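Local coordinates for protein halocarboxylic acid dehalogenase DehI (Pseudomonas putida, PDB 3BJX) that probably hydrolyses the carbon-halogen bond of 2-haloalkanoic acids, releasing halide and a hydroxy acid, at residues L173-V185 / A202-V214. Numbering follows the deposited sequence.
Sequences LPLVDATKASTEV and ASDFQALANWPKV. With SO4 (sulfate ion), chain E.
The backbone N and O of Val176 are both engaged by Gln206, one by its backbone O and the other by its side-chain NE2. Val176 N donates to Gln206 O at 2.9 Å, and Gln206 NE2 gives a nearly straight bond (171°) to Val176 O. That oxygen lies in the amide plane of Gln206, while NE2 sits above the carbonyl plane of Val176. A glutamine suits the place because its chain, extended beyond CG, spans the gap and its amide supplies the N-H that a loop carbonyl needs; OE1 has a weak bond to Arg55. Asn210 ND2 forks, donating to Pro174 O and Ala207 O, each at 2.8 Å, and so ties the loop carbonyl of Pro174 to the backbone of Ala207. A leucine in its place would probably leave both oxygens without the amide donor they share and the loop less firmly held at Pro174.

Small alanines allow close apolar contact. Ala207 CB receives Leu173 CD2 at 3.6 Å and Leu175 CD2 at 3.7 Å. Val176 holds CG2 anti to its carbonyl carbon, a rotation that rests this methyl on Ala209 CB and brings it 3.3 Å from Gln206 O. Val185 reaches Ala209 with CG1 and the Pro212 ring with CG2.

At the start of helix 203-208, Ser203 N donates to a sulfate oxygen, O4; Trp49 and Phe52 also bind this ion, probably acquired from the crystallisation liquor.

The extended loop 173-177 thus lies along helix 203-208, and the first turn of helix 183-195 meets helix 212-223 at Pro212. Around this contact, helix 112-143 touches Leu173, Ser203 and Asp204, and helix 267-299 touches Ala202 and Asp204.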
loop_
_atom_site.group_PDB
_atom_site.type_symbol
_atom_site.label_atom_id
_atom_site.label_comp_id
_atom_site.label_asym_id
_atom_site.label_seq_id
_atom_site.Cartn_x
_atom_site.Cartn_y
_atom_site.Cartn_z
ATOM N N LEU A 173 13.428 15.510 18.284
ATOM C CA LEU A 173 14.340 14.365 18.222
ATOM C C LEU A 173 15.234 14.417 16.969
ATOM O O LEU A 173 14.718 14.603 15.870
ATOM C CB LEU A 173 13.486 13.096 18.192
ATOM C CG LEU A 173 13.844 11.879 19.035
ATOM C CD1 LEU A 173 12.594 11.250 19.542
ATOM C CD2 LEU A 173 14.667 10.901 18.202
ATOM N N PRO A 174 16.575 14.279 17.122
ATOM C CA PRO A 174 17.492 14.286 15.962
ATOM C C PRO A 174 17.475 13.013 15.098
ATOM O O PRO A 174 17.820 11.927 15.558
ATOM C CB PRO A 174 18.881 14.443 16.601
ATOM C CG PRO A 174 18.742 13.944 17.966
ATOM C CD PRO A 174 17.313 14.157 18.397
ATOM N N LEU A 175 17.142 13.172 13.827
ATOM C CA LEU A 175 17.124 12.060 12.908
ATOM C C LEU A 175 18.311 12.160 11.977
ATOM O O LEU A 175 18.621 13.252 11.487
ATOM C CB LEU A 175 15.821 12.085 12.104
ATOM C CG LEU A 175 14.513 12.293 12.847
ATOM C CD1 LEU A 175 13.407 12.263 11.852
ATOM C CD2 LEU A 175 14.252 11.222 13.908
ATOM N N VAL A 176 18.961 11.025 11.718
ATOM C CA VAL A 176 20.048 10.946 10.750
ATOM C C VAL A 176 19.521 11.222 9.342
ATOM O O VAL A 176 18.564 10.583 8.892
ATOM C CB VAL A 176 20.748 9.557 10.790
ATOM C CG1 VAL A 176 21.751 9.397 9.634
ATOM C CG2 VAL A 176 21.449 9.352 12.138
ATOM N N ASP A 177 20.141 12.198 8.664
ATOM C CA ASP A 177 19.897 12.419 7.244
ATOM C C ASP A 177 20.616 11.336 6.418
ATOM O O ASP A 177 21.832 11.215 6.477
ATOM C CB ASP A 177 20.341 13.820 6.838
ATOM C CG ASP A 177 19.959 14.175 5.412
ATOM O OD1 ASP A 177 19.636 13.298 4.594
ATOM O OD2 ASP A 177 20.006 15.362 5.091
ATOM N N ALA A 178 19.858 10.538 5.666
ATOM C CA ALA A 178 20.461 9.459 4.876
ATOM C C ALA A 178 21.398 10.020 3.785
ATOM O O ALA A 178 22.337 9.342 3.382
ATOM C CB ALA A 178 19.382 8.556 4.276
ATOM N N THR A 179 21.146 11.262 3.343
ATOM C CA THR A 179 21.975 11.950 2.347
ATOM C C THR A 179 23.265 12.607 2.881
ATOM O O THR A 179 24.163 12.901 2.100
ATOM C CB THR A 179 21.182 13.019 1.553
ATOM O OG1 THR A 179 20.950 14.169 2.383
ATOM C CG2 THR A 179 19.870 12.455 1.037
ATOM N N LYS A 180 23.360 12.864 4.182
ATOM C CA LYS A 180 24.614 13.353 4.759
ATOM C C LYS A 180 25.359 12.208 5.467
ATOM O O LYS A 180 26.328 12.450 6.198
ATOM C CB LYS A 180 24.368 14.510 5.738
ATOM C CG LYS A 180 24.009 15.809 5.073
ATOM C CD LYS A 180 23.281 16.719 6.030
ATOM C CE LYS A 180 22.333 17.632 5.271
ATOM N NZ LYS A 180 21.253 18.137 6.193
ATOM N N ALA A 181 24.904 10.973 5.240
ATOM C CA ALA A 181 25.350 9.818 6.047
ATOM C C ALA A 181 26.355 8.912 5.343
ATOM O O ALA A 181 26.400 8.845 4.113
ATOM C CB ALA A 181 24.144 8.996 6.526
ATOM N N SER A 182 27.137 8.192 6.144
ATOM C CA SER A 182 28.139 7.276 5.635
ATOM C C SER A 182 27.493 6.098 4.908
ATOM O O SER A 182 26.301 5.790 5.103
ATOM C CB SER A 182 29.046 6.779 6.767
ATOM O OG SER A 182 28.322 6.203 7.851
ATOM N N THR A 183 28.298 5.474 4.051
ATOM C CA THR A 183 28.015 4.163 3.460
ATOM C C THR A 183 27.465 3.141 4.462
ATOM O O THR A 183 26.448 2.496 4.170
ATOM C CB THR A 183 29.277 3.622 2.739
ATOM O OG1 THR A 183 29.383 4.275 1.470
ATOM C CG2 THR A 183 29.213 2.096 2.516
ATOM N N GLU A 184 28.106 3.000 5.623
ATOM C CA GLU A 184 27.666 2.037 6.648
ATOM C C GLU A 184 26.226 2.288 7.023
ATOM O O GLU A 184 25.425 1.370 6.956
ATOM C CB GLU A 184 28.533 2.081 7.920
ATOM C CG GLU A 184 28.275 0.897 8.918
ATOM C CD GLU A 184 28.721 1.174 10.370
ATOM O OE1 GLU A 184 28.763 2.355 10.785
ATOM O OE2 GLU A 184 29.006 0.198 11.113
ATOM N N VAL A 185 25.915 3.540 7.387
ATOM C CA VAL A 185 24.576 3.981 7.829
ATOM C C VAL A 185 23.510 3.931 6.703
ATOM O O VAL A 185 22.356 3.555 6.956
ATOM C CB VAL A 185 24.643 5.399 8.546
ATOM C CG1 VAL A 185 23.274 5.894 8.998
ATOM C CG2 VAL A 185 25.600 5.357 9.742
ATOM N N ALA A 202 11.911 4.287 8.285
ATOM C CA ALA A 202 11.028 5.098 9.139
ATOM C C ALA A 202 11.873 6.054 9.947
ATOM O O ALA A 202 13.053 5.760 10.197
ATOM C CB ALA A 202 10.263 4.201 10.077
ATOM N N SER A 203 11.276 7.173 10.375
ATOM C CA SER A 203 11.970 8.134 11.247
ATOM C C SER A 203 12.583 7.414 12.426
ATOM O O SER A 203 13.623 7.836 12.949
ATOM C CB SER A 203 11.025 9.212 11.786
ATOM O OG SER A 203 10.389 9.918 10.744
ATOM N N ASP A 204 11.929 6.317 12.823
ATOM C CA ASP A 204 12.339 5.498 13.975
ATOM C C ASP A 204 13.744 5.006 13.809
ATOM O O ASP A 204 14.526 5.014 14.765
ATOM C CB ASP A 204 11.443 4.259 14.106
ATOM C CG ASP A 204 10.003 4.603 14.323
ATOM O OD1 ASP A 204 9.383 5.248 13.428
ATOM O OD2 ASP A 204 9.487 4.205 15.380
ATOM N N PHE A 205 14.022 4.535 12.591
ATOM C CA PHE A 205 15.323 3.993 12.192
ATOM C C PHE A 205 16.354 5.096 11.940
ATOM O O PHE A 205 17.523 4.929 12.262
ATOM C CB PHE A 205 15.171 3.034 11.004
ATOM C CG PHE A 205 14.274 1.856 11.300
ATOM C CD1 PHE A 205 14.380 1.160 12.520
ATOM C CD2 PHE A 205 13.317 1.436 10.378
ATOM C CE1 PHE A 205 13.543 0.091 12.808
ATOM C CE2 PHE A 205 12.473 0.368 10.664
ATOM C CZ PHE A 205 12.589 -0.314 11.872
ATOM N N GLN A 206 15.924 6.233 11.395
ATOM C CA GLN A 206 16.786 7.437 11.360
ATOM C C GLN A 206 17.315 7.873 12.738
ATOM O O GLN A 206 18.429 8.393 12.875
ATOM C CB GLN A 206 16.039 8.599 10.713
ATOM C CG GLN A 206 15.767 8.392 9.231
ATOM C CD GLN A 206 15.008 9.561 8.624
ATOM O OE1 GLN A 206 13.810 9.466 8.347
ATOM N NE2 GLN A 206 15.696 10.674 8.432
ATOM N N ALA A 207 16.508 7.652 13.763
ATOM C CA ALA A 207 16.801 8.148 15.077
ATOM C C ALA A 207 17.734 7.220 15.821
ATOM O O ALA A 207 18.541 7.659 16.636
ATOM C CB ALA A 207 15.512 8.322 15.832
ATOM N N LEU A 208 17.598 5.921 15.568
ATOM C CA LEU A 208 18.408 4.903 16.237
ATOM C C LEU A 208 19.755 4.837 15.538
ATOM O O LEU A 208 20.765 4.512 16.167
ATOM C CB LEU A 208 17.698 3.548 16.221
ATOM C CG LEU A 208 16.431 3.425 17.097
ATOM C CD1 LEU A 208 15.493 2.339 16.566
ATOM C CD2 LEU A 208 16.729 3.189 18.589
ATOM N N ALA A 209 19.761 5.192 14.244
ATOM C CA ALA A 209 21.000 5.333 13.457
ATOM C C ALA A 209 22.004 6.323 14.079
ATOM O O ALA A 209 23.144 6.390 13.646
ATOM C CB ALA A 209 20.692 5.706 12.011
ATOM N N ASN A 210 21.570 7.096 15.074
ATOM C CA ASN A 210 22.473 7.870 15.914
ATOM C C ASN A 210 23.449 6.942 16.619
ATOM O O ASN A 210 24.591 7.298 16.872
ATOM C CB ASN A 210 21.681 8.687 16.948
ATOM C CG ASN A 210 21.117 9.966 16.364
ATOM O OD1 ASN A 210 21.853 10.755 15.779
ATOM N ND2 ASN A 210 19.813 10.169 16.504
ATOM N N TRP A 211 22.990 5.742 16.943
ATOM C CA TRP A 211 23.870 4.715 17.488
ATOM C C TRP A 211 23.833 3.579 16.486
ATOM O O TRP A 211 23.062 2.625 16.662
ATOM C CB TRP A 211 23.403 4.286 18.879
ATOM C CG TRP A 211 23.238 5.439 19.786
ATOM C CD1 TRP A 211 24.221 6.083 20.454
ATOM C CD2 TRP A 211 22.013 6.129 20.094
ATOM N NE1 TRP A 211 23.694 7.123 21.185
ATOM C CE2 TRP A 211 22.340 7.174 20.978
ATOM C CE3 TRP A 211 20.671 5.952 19.717
ATOM C CZ2 TRP A 211 21.379 8.049 21.497
ATOM C CZ3 TRP A 211 19.719 6.819 20.238
ATOM C CH2 TRP A 211 20.085 7.868 21.108
ATOM N N PRO A 212 24.645 3.690 15.413
ATOM C CA PRO A 212 24.641 2.713 14.322
ATOM C C PRO A 212 24.675 1.259 14.757
ATOM O O PRO A 212 24.057 0.450 14.108
ATOM C CB PRO A 212 25.903 3.074 13.518
ATOM C CG PRO A 212 26.029 4.527 13.711
ATOM C CD PRO A 212 25.647 4.752 15.161
ATOM N N LYS A 213 25.367 0.933 15.837
ATOM C CA LYS A 213 25.478 -0.457 16.295
ATOM C C LYS A 213 24.200 -0.933 16.992
ATOM O O LYS A 213 23.887 -2.126 16.950
ATOM C CB LYS A 213 26.709 -0.629 17.213
ATOM C CG LYS A 213 27.025 -2.097 17.595
ATOM C CD LYS A 213 27.972 -2.173 18.795
ATOM C CE LYS A 213 28.746 -3.516 18.822
ATOM N NZ LYS A 213 29.976 -3.502 19.712
ATOM N N VAL A 214 23.473 -0.017 17.634
ATOM C CA VAL A 214 22.154 -0.303 18.202
ATOM C C VAL A 214 21.183 -0.680 17.066
ATOM O O VAL A 214 20.439 -1.680 17.158
ATOM C CB VAL A 214 21.583 0.927 19.000
ATOM C CG1 VAL A 214 20.089 0.777 19.265
ATOM C CG2 VAL A 214 22.330 1.126 20.311
HETATM S S SO4 E . 7.543 7.709 10.987
HETATM O O1 SO4 E . 7.698 7.392 12.420
HETATM O O2 SO4 E . 6.122 7.792 10.649
HETATM O O3 SO4 E . 8.176 8.992 10.722
HETATM O O4 SO4 E . 8.161 6.694 10.132
#